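Local coordinates for protein peptidase M28 (Shewanella amazonensis SB2B, PDB 3IIB) that probably acts as a zinc-dependent metallopeptidase of the M28 family, cleaving dipeptides or removing residues from the carboxyl end of peptides, at residues Y300-A314 against G373-V385. Residues are numbered along the deposited sequence; the frame is centred on the assembly and turned at random.
Sequences YAAEELGLLGGKTYA and GGPDVSMLPALGV. With ZN (zinc ion), chain B.
With CG beside the backbone N in both residues (chi1 -69° in Y300, -65° in D376), the D376 side chain is laid flat on the phenol ring, the two chains running opposite ways and the carboxylate plane 28° from the ring plane. D376 CB lies over one ring face, 3.6 Å from the Y300 centroid, a CH-pi contact. In this M28 dizinc peptidase domain the contact joins the end of strand 293-300, the zinc-binding turn after it and helix 308-316 to the loop preceding strand 387-392.

Direct hydrogen bonds between the segments are lacking; two waters serve instead. Water 1, 2.9 Å from Y300 OH, donates to both G310 O and D376 O. Water 2 donates to D376 OD1 at 2.6 Å and to A301 O while accepting from G310 N, so the buried carboxylate is tied to the helix's first turn. Replacing the ring by an alanine here would probably uncover the D376 methylene, open a gap beneath it and leave water 1 without its phenol partner.

G310 allows the closest backbone approach: its CA is 4.4 Å from D376 CA, and a CB there would clash, falling 2.7 Å from D376 O. Hydrophobic side chains pack alongside. L307 lies across P375, CD2 reaching P375 CB at 3.6 Å, and the selenomethionine M379 sets CE against L307 CD1 and CG against A314 CB. A314 CB also meets L380 CD2.

At the active-site end, E303 has CG anti to its backbone N and presents that methylene to both D376 oxygens, OD1 and OD2, at 3.4 Å, the carboxylate planes perpendicular. Its neighbour E304 grips a zinc ion through both oxygens, D269 and H402 adding further ligands. E303 reaches that zinc through solvent: zinc-bound water 3 donates to E303 OE1 at 2.7 Å.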
loop_
_atom_site.group_PDB
_atom_site.type_symbol
_atom_site.label_atom_id
_atom_site.label_comp_id
_atom_site.label_asym_id
_atom_site.label_seq_id
_atom_site.Cartn_x
_atom_site.Cartn_y
_atom_site.Cartn_z
ATOM N N TYR A 300 -9.254 -25.688 -7.664
ATOM C CA TYR A 300 -9.063 -25.620 -9.099
ATOM C C TYR A 300 -7.755 -24.982 -9.470
ATOM O O TYR A 300 -7.299 -24.030 -8.838
ATOM C CB TYR A 300 -10.206 -24.825 -9.791
ATOM C CG TYR A 300 -11.573 -25.485 -9.792
ATOM C CD1 TYR A 300 -11.895 -26.397 -10.757
ATOM C CD2 TYR A 300 -12.541 -25.163 -8.856
ATOM C CE1 TYR A 300 -13.161 -26.996 -10.812
ATOM C CE2 TYR A 300 -13.791 -25.771 -8.879
ATOM C CZ TYR A 300 -14.100 -26.657 -9.873
ATOM O OH TYR A 300 -15.354 -27.222 -9.928
ATOM N N ALA A 301 -7.181 -25.511 -10.544
ATOM C CA ALA A 301 -6.006 -24.978 -11.197
ATOM C C ALA A 301 -6.347 -23.839 -12.148
ATOM O O ALA A 301 -7.374 -23.846 -12.837
ATOM C CB ALA A 301 -5.272 -26.119 -12.029
ATOM N N ALA A 302 -5.416 -22.892 -12.218
ATOM C CA ALA A 302 -5.306 -21.957 -13.314
ATOM C C ALA A 302 -6.595 -21.171 -13.546
ATOM O O ALA A 302 -6.958 -20.876 -14.668
ATOM C CB ALA A 302 -4.816 -22.686 -14.586
ATOM N N GLU A 303 -7.272 -20.811 -12.465
ATOM C CA GLU A 303 -8.454 -19.942 -12.585
ATOM C C GLU A 303 -8.087 -18.582 -13.173
ATOM O O GLU A 303 -8.826 -18.044 -13.977
ATOM C CB GLU A 303 -9.161 -19.797 -11.230
ATOM C CG GLU A 303 -10.451 -18.986 -11.303
ATOM C CD GLU A 303 -10.247 -17.482 -11.213
ATOM O OE1 GLU A 303 -9.142 -17.055 -10.833
ATOM O OE2 GLU A 303 -11.199 -16.727 -11.498
ATOM N N GLU A 304 -6.953 -18.034 -12.758
ATOM C CA GLU A 304 -6.503 -16.694 -13.168
ATOM C C GLU A 304 -6.232 -16.587 -14.660
ATOM O O GLU A 304 -6.279 -15.500 -15.218
ATOM C CB GLU A 304 -5.239 -16.283 -12.390
ATOM C CG GLU A 304 -5.348 -16.296 -10.856
ATOM C CD GLU A 304 -6.202 -15.168 -10.306
ATOM O OE1 GLU A 304 -6.842 -14.439 -11.096
ATOM O OE2 GLU A 304 -6.165 -14.998 -9.072
ATOM N N LEU A 305 -5.981 -17.728 -15.301
ATOM C CA LEU A 305 -5.655 -17.761 -16.709
ATOM C C LEU A 305 -6.885 -18.068 -17.579
ATOM O O LEU A 305 -6.739 -18.408 -18.749
ATOM C CB LEU A 305 -4.551 -18.783 -16.977
ATOM C CG LEU A 305 -3.295 -18.612 -16.105
ATOM C CD1 LEU A 305 -2.233 -19.630 -16.609
ATOM C CD2 LEU A 305 -2.747 -17.175 -16.112
ATOM N N GLY A 306 -8.087 -17.948 -17.023
ATOM C CA GLY A 306 -9.297 -18.207 -17.788
ATOM C C GLY A 306 -10.075 -19.450 -17.397
ATOM O O GLY A 306 -10.620 -20.154 -18.256
ATOM N N LEU A 307 -10.186 -19.701 -16.098
ATOM C CA LEU A 307 -10.972 -20.842 -15.618
ATOM C C LEU A 307 -10.525 -22.167 -16.231
ATOM O O LEU A 307 -11.320 -23.047 -16.427
ATOM C CB LEU A 307 -12.470 -20.666 -15.887
ATOM C CG LEU A 307 -13.086 -19.292 -15.717
ATOM C CD1 LEU A 307 -14.610 -19.343 -16.037
ATOM C CD2 LEU A 307 -12.788 -18.758 -14.329
ATOM N N LEU A 308 -9.244 -22.326 -16.521
ATOM C CA LEU A 308 -8.804 -23.525 -17.220
ATOM C C LEU A 308 -9.093 -24.816 -16.441
ATOM O O LEU A 308 -9.516 -25.797 -17.016
ATOM C CB LEU A 308 -7.304 -23.444 -17.553
ATOM C CG LEU A 308 -6.892 -22.224 -18.392
ATOM C CD1 LEU A 308 -5.397 -22.265 -18.694
ATOM C CD2 LEU A 308 -7.720 -22.077 -19.679
ATOM N N GLY A 309 -8.838 -24.820 -15.132
ATOM C CA GLY A 309 -9.161 -25.983 -14.334
ATOM C C GLY A 309 -10.647 -26.229 -14.210
ATOM O O GLY A 309 -11.079 -27.363 -14.289
ATOM N N GLY A 310 -11.435 -25.176 -14.056
ATOM C CA GLY A 310 -12.888 -25.361 -14.040
ATOM C C GLY A 310 -13.434 -25.965 -15.331
ATOM O O GLY A 310 -14.255 -26.886 -15.294
ATOM N N LYS A 311 -12.983 -25.441 -16.466
ATOM C CA LYS A 311 -13.414 -25.918 -17.759
ATOM C C LYS A 311 -12.962 -27.377 -17.942
ATOM O O LYS A 311 -13.701 -28.211 -18.460
ATOM C CB LYS A 311 -12.798 -25.049 -18.844
ATOM C CG LYS A 311 -13.464 -23.694 -18.928
ATOM C CD LYS A 311 -12.798 -22.765 -19.921
ATOM C CE LYS A 311 -13.613 -21.483 -20.014
ATOM N NZ LYS A 311 -12.944 -20.430 -20.815
ATOM N N THR A 312 -11.740 -27.684 -17.515
ATOM C CA THR A 312 -11.227 -29.035 -17.633
ATOM C C THR A 312 -12.065 -30.011 -16.790
ATOM O O THR A 312 -12.455 -31.087 -17.263
ATOM C CB THR A 312 -9.769 -29.136 -17.250
ATOM O OG1 THR A 312 -8.989 -28.350 -18.147
ATOM C CG2 THR A 312 -9.276 -30.580 -17.309
ATOM N N TYR A 313 -12.361 -29.618 -15.561
ATOM C CA TYR A 313 -13.173 -30.443 -14.682
ATOM C C TYR A 313 -14.556 -30.731 -15.313
ATOM O O TYR A 313 -15.009 -31.859 -15.333
ATOM C CB TYR A 313 -13.357 -29.743 -13.334
ATOM C CG TYR A 313 -14.200 -30.529 -12.352
ATOM C CD1 TYR A 313 -15.581 -30.454 -12.372
ATOM C CD2 TYR A 313 -13.603 -31.303 -11.369
ATOM C CE1 TYR A 313 -16.349 -31.181 -11.470
ATOM C CE2 TYR A 313 -14.360 -32.039 -10.463
ATOM C CZ TYR A 313 -15.722 -31.973 -10.505
ATOM O OH TYR A 313 -16.427 -32.744 -9.570
ATOM N N ALA A 314 -15.217 -29.693 -15.808
ATOM C CA ALA A 314 -16.533 -29.861 -16.450
ATOM C C ALA A 314 -16.489 -30.886 -17.572
ATOM O O ALA A 314 -17.387 -31.700 -17.716
ATOM C CB ALA A 314 -17.062 -28.534 -16.965
ATOM N N GLY A 373 -23.101 -18.696 -9.947
ATOM C CA GLY A 373 -22.066 -19.484 -9.334
ATOM C C GLY A 373 -20.729 -18.779 -9.509
ATOM O O GLY A 373 -20.534 -17.940 -10.404
ATOM N N GLY A 374 -19.791 -19.140 -8.658
ATOM C CA GLY A 374 -18.435 -18.609 -8.752
ATOM C C GLY A 374 -17.736 -19.030 -10.026
ATOM O O GLY A 374 -18.210 -19.871 -10.775
ATOM N N PRO A 375 -16.599 -18.413 -10.283
ATOM C CA PRO A 375 -15.979 -18.537 -11.584
ATOM C C PRO A 375 -15.781 -19.963 -12.075
ATOM O O PRO A 375 -16.194 -20.296 -13.188
ATOM C CB PRO A 375 -14.626 -17.845 -11.388
ATOM C CG PRO A 375 -14.781 -16.987 -10.254
ATOM C CD PRO A 375 -15.899 -17.456 -9.418
ATOM N N ASP A 376 -15.165 -20.809 -11.258
ATOM C CA ASP A 376 -14.857 -22.172 -11.691
ATOM C C ASP A 376 -16.055 -23.121 -11.835
ATOM O O ASP A 376 -15.917 -24.197 -12.431
ATOM C CB ASP A 376 -13.855 -22.777 -10.733
ATOM C CG ASP A 376 -12.528 -22.049 -10.771
ATOM O OD1 ASP A 376 -12.002 -21.923 -11.888
ATOM O OD2 ASP A 376 -12.045 -21.581 -9.702
ATOM N N VAL A 377 -17.199 -22.746 -11.268
ATOM C CA VAL A 377 -18.423 -23.528 -11.443
ATOM C C VAL A 377 -19.453 -22.836 -12.340
ATOM O O VAL A 377 -20.571 -23.336 -12.535
ATOM C CB VAL A 377 -19.062 -23.899 -10.068
ATOM C CG1 VAL A 377 -18.052 -24.657 -9.243
ATOM C CG2 VAL A 377 -19.577 -22.648 -9.339
ATOM N N SER A 378 -19.055 -21.705 -12.926
ATOM C CA SER A 378 -20.002 -20.849 -13.638
ATOM C C SER A 378 -20.434 -21.477 -14.961
ATOM O O SER A 378 -21.422 -21.031 -15.540
ATOM C CB SER A 378 -19.417 -19.455 -13.884
ATOM O OG SER A 378 -18.282 -19.500 -14.742
HETATM N N MSE A 379 -19.708 -22.514 -15.427
HETATM C CA MSE A 379 -20.060 -23.182 -16.690
HETATM C C MSE A 379 -21.005 -24.350 -16.460
HETATM O O MSE A 379 -21.516 -24.978 -17.390
HETATM C CB MSE A 379 -18.796 -23.599 -17.469
HETATM C CG MSE A 379 -18.086 -24.805 -16.952
HETATM SE SE MSE A 379 -17.262 -24.531 -15.246
HETATM C CE MSE A 379 -16.009 -23.161 -15.728
ATOM N N LEU A 380 -21.266 -24.658 -15.199
ATOM C CA LEU A 380 -21.957 -25.870 -14.876
ATOM C C LEU A 380 -23.488 -25.797 -15.020
ATOM O O LEU A 380 -24.098 -26.776 -15.426
ATOM C CB LEU A 380 -21.533 -26.401 -13.480
ATOM C CG LEU A 380 -20.037 -26.683 -13.251
ATOM C CD1 LEU A 380 -19.856 -27.253 -11.842
ATOM C CD2 LEU A 380 -19.473 -27.639 -14.326
ATOM N N PRO A 381 -24.107 -24.634 -14.728
ATOM C CA PRO A 381 -25.563 -24.565 -14.988
ATOM C C PRO A 381 -25.987 -24.834 -16.405
ATOM O O PRO A 381 -27.014 -25.460 -16.608
ATOM C CB PRO A 381 -25.942 -23.150 -14.550
ATOM C CG PRO A 381 -24.941 -22.856 -13.412
ATOM C CD PRO A 381 -23.643 -23.490 -13.954
ATOM N N ALA A 382 -25.189 -24.390 -17.392
ATOM C CA ALA A 382 -25.500 -24.657 -18.767
ATOM C C ALA A 382 -25.438 -26.163 -19.060
ATOM O O ALA A 382 -26.013 -26.606 -20.041
ATOM C CB ALA A 382 -24.528 -23.868 -19.700
ATOM N N LEU A 383 -24.732 -26.935 -18.224
ATOM C CA LEU A 383 -24.643 -28.371 -18.346
ATOM C C LEU A 383 -25.653 -29.074 -17.440
ATOM O O LEU A 383 -25.676 -30.314 -17.333
ATOM C CB LEU A 383 -23.210 -28.821 -18.050
ATOM C CG LEU A 383 -22.133 -28.156 -18.948
ATOM C CD1 LEU A 383 -20.739 -28.519 -18.438
ATOM C CD2 LEU A 383 -22.330 -28.577 -20.405
ATOM N N GLY A 384 -26.507 -28.269 -16.809
ATOM C CA GLY A 384 -27.628 -28.803 -16.037
ATOM C C GLY A 384 -27.433 -28.868 -14.537
ATOM O O GLY A 384 -28.351 -29.274 -13.806
ATOM N N VAL A 385 -26.255 -28.465 -14.080
ATOM C CA VAL A 385 -25.823 -28.622 -12.690
ATOM C C VAL A 385 -26.258 -27.395 -11.899
ATOM O O VAL A 385 -25.911 -26.254 -12.256
ATOM C CB VAL A 385 -24.302 -28.769 -12.579
ATOM C CG1 VAL A 385 -23.897 -29.007 -11.106
ATOM C CG2 VAL A 385 -23.820 -29.925 -13.484
HETATM ZN ZN ZN B . -7.877 -13.428 -9.407
HETATM O O HOH W 1 -15.908 -26.942 -12.799
HETATM O O HOH W 2 -9.941 -22.817 -13.130
HETATM O O HOH W 3 -9.425 -14.893 -9.319
HETATM O O HOH W 4 -9.625 -12.430 -10.115
#